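Local coordinates for sorting nexin-21 (Mus musculus, PDB 4YMR), which binds membranes rich in phosphatidylinositol 3-phosphate and phosphatidylinositol 4,5-bisphosphate and may act at several stages of intracellular trafficking, at residues Q19-T22 with R28-L31. Sequence-based numbering, arbitrary orientation.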
ATOM      1  N   GLN A  19      -1.603  -1.967 -17.101  1.00 36.39           N
ATOM      2  CA  GLN A  19      -0.705  -3.077 -16.799  1.00 35.91           C
ATOM      3  C   GLN A  19      -0.650  -4.128 -17.917  1.00 34.42           C
ATOM      4  O   GLN A  19       0.430  -4.587 -18.282  1.00 42.85           O
ATOM      5  CB  GLN A  19      -1.041  -3.740 -15.467  1.00 34.42           C
ATOM      6  CG  GLN A  19      -0.022  -4.807 -15.062  1.00 38.82           C
ATOM      7  CD  GLN A  19      -0.577  -5.819 -14.075  1.00 47.82           C
ATOM      8  OE1 GLN A  19      -1.773  -6.143 -14.094  1.00 46.40           O
ATOM      9  NE2 GLN A  19       0.292  -6.329 -13.206  1.00 49.66           N
ATOM     10  N   SER A  20      -1.793  -4.494 -18.484  1.00 34.47           N
ATOM     11  CA  SER A  20      -1.787  -5.519 -19.532  1.00 43.17           C
ATOM     12  C   SER A  20      -1.101  -5.002 -20.787  1.00 39.97           C
ATOM     13  O   SER A  20      -0.275  -5.693 -21.382  1.00 45.51           O
ATOM     14  CB  SER A  20      -3.197  -6.049 -19.840  1.00 47.77           C
ATOM     15  OG  SER A  20      -4.056  -5.033 -20.325  1.00 60.89           O
ATOM     16  N   LEU A  21      -1.439  -3.774 -21.168  1.00 42.26           N
ATOM     17  CA  LEU A  21      -0.809  -3.105 -22.301  1.00 46.71           C
ATOM     18  C   LEU A  21       0.719  -3.061 -22.183  1.00 38.84           C
ATOM     19  O   LEU A  21       1.422  -3.282 -23.165  1.00 44.81           O
ATOM     20  CB  LEU A  21      -1.379  -1.688 -22.467  1.00 48.11           C
ATOM     21  CG  LEU A  21      -2.820  -1.594 -22.974  1.00 44.80           C
ATOM     22  CD1 LEU A  21      -3.300  -0.146 -23.016  1.00 38.44           C
ATOM     23  CD2 LEU A  21      -2.945  -2.238 -24.354  1.00 43.71           C
ATOM     24  N   THR A  22       1.216  -2.787 -20.978  1.00 38.35           N
ATOM     25  CA  THR A  22       2.654  -2.715 -20.705  1.00 39.68           C
ATOM     26  C   THR A  22       3.308  -4.094 -20.786  1.00 40.56           C
ATOM     27  O   THR A  22       4.440  -4.238 -21.254  1.00 42.44           O
ATOM     28  CB  THR A  22       2.929  -2.090 -19.299  1.00 28.23           C
ATOM     29  OG1 THR A  22       2.348  -0.783 -19.222  1.00 32.19           O
ATOM     30  CG2 THR A  22       4.419  -1.979 -19.019  1.00 25.32           C
ATOM     31  N   ARG A  28       3.416   3.052 -25.773  1.00 31.48           N
ATOM     32  CA  ARG A  28       2.781   4.333 -26.064  1.00 36.01           C
ATOM     33  C   ARG A  28       1.293   4.349 -25.689  1.00 45.72           C
ATOM     34  O   ARG A  28       0.802   5.343 -25.134  1.00 44.01           O
ATOM     35  CB  ARG A  28       3.010   4.747 -27.522  1.00 38.71           C
ATOM     36  CG  ARG A  28       2.623   6.189 -27.824  1.00 41.61           C
ATOM     37  CD  ARG A  28       3.441   6.763 -28.986  1.00 62.21           C
ATOM     38  NE  ARG A  28       4.811   7.089 -28.595  1.00 70.00           N
ATOM     39  CZ  ARG A  28       5.143   8.153 -27.870  1.00 74.50           C
ATOM     40  NH1 ARG A  28       4.208   8.991 -27.456  1.00 84.16           N
ATOM     41  NH2 ARG A  28       6.407   8.378 -27.555  1.00 75.73           N
ATOM     42  N   GLU A  29       0.585   3.254 -25.968  1.00 49.19           N
ATOM     43  CA  GLU A  29      -0.817   3.115 -25.546  1.00 43.41           C
ATOM     44  C   GLU A  29      -0.913   3.111 -24.020  1.00 40.77           C
ATOM     45  O   GLU A  29      -1.771   3.773 -23.442  1.00 46.26           O
ATOM     46  CB  GLU A  29      -1.449   1.836 -26.127  1.00 57.14           C
ATOM     47  CG  GLU A  29      -2.960   1.934 -26.410  1.00 70.33           C
ATOM     48  CD  GLU A  29      -3.542   0.675 -27.071  1.00 77.77           C
ATOM     49  OE1 GLU A  29      -2.797  -0.053 -27.773  1.00 69.89           O
ATOM     50  OE2 GLU A  29      -4.754   0.414 -26.880  1.00 83.65           O
ATOM     51  N   ALA A  30      -0.014   2.367 -23.374  1.00 41.14           N
ATOM     52  CA  ALA A  30       0.006   2.241 -21.913  1.00 35.56           C
ATOM     53  C   ALA A  30       0.270   3.569 -21.204  1.00 32.81           C
ATOM     54  O   ALA A  30      -0.326   3.843 -20.167  1.00 30.20           O
ATOM     55  CB  ALA A  30       1.030   1.201 -21.477  1.00 27.28           C
ATOM     56  N   LEU A  31       1.155   4.391 -21.776  1.00 26.68           N
ATOM     57  CA  LEU A  31       1.620   5.610 -21.111  1.00 26.10           C
ATOM     58  C   LEU A  31       0.488   6.562 -20.713  1.00 34.00           C
ATOM     59  O   LEU A  31       0.411   6.992 -19.562  1.00 31.00           O
ATOM     60  CB  LEU A  31       2.657   6.342 -21.963  1.00 30.79           C
ATOM     61  CG  LEU A  31       3.217   7.650 -21.384  1.00 30.59           C
ATOM     62  CD1 LEU A  31       4.080   7.377 -20.172  1.00 30.48           C
ATOM     63  CD2 LEU A  31       3.988   8.435 -22.448  1.00 28.85           C
TER
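Ala30 meets two neighbours on the opposing helix through a single methyl: its CB lies 3.9 Å from Leu21 CB and 3.3 Å from Thr22 OG1. The CA atoms of Leu21 and Ala30 are 5.4 Å apart, so the helices 12-24 and 27-43 lie close here, beside the short turn joining them, a spacing that the small side chain of Ala30 probably permits. Beyond CB, Leu21 runs across Glu29 at about a right angle. Its CG stands anti to the carbonyl carbon (chi1 -71°), which carries the two methyls to the glutamate: CD1 touches Glu29 CG at 4.0 Å, while CD2 comes equally near the carboxylate carbon, Glu29 CD, at 4.0 Å. The leucine thus packs against the glutamate's aliphatic stem and the carboxylate itself, which is also paired weakly, at long range, with Arg17; Leu26 and Leu33 add further apolar contacts to the leucine. An alanine in place of Leu21 would keep the CB contact with Ala30 but would probably lose both methyl contacts, leaving the Glu29 stem without this apolar partner across the contact and more able to turn. Thr22 presents its hydroxyl rather than its methyl to Ala30, because OG1 sits beside the backbone N (chi1 -58°) and CG2 anti to it. That oxygen is hydrogen-bonded to Ala18 O within its own helix, and Cys63 of helix 52-66 touches both Thr22 and Ala30. This is antiparallel helix-hairpin packing, consistent with the tetratricopeptide-repeat character of this C-terminal domain of the sorting nexin. No hydrogen bond links the two segments directly: 179 Å² of buried surface joins them through van der Waals contact, while Thr22 OG1 bonds to Trp34 NE1 farther along helix 27-43, adding a polar tie between the helices.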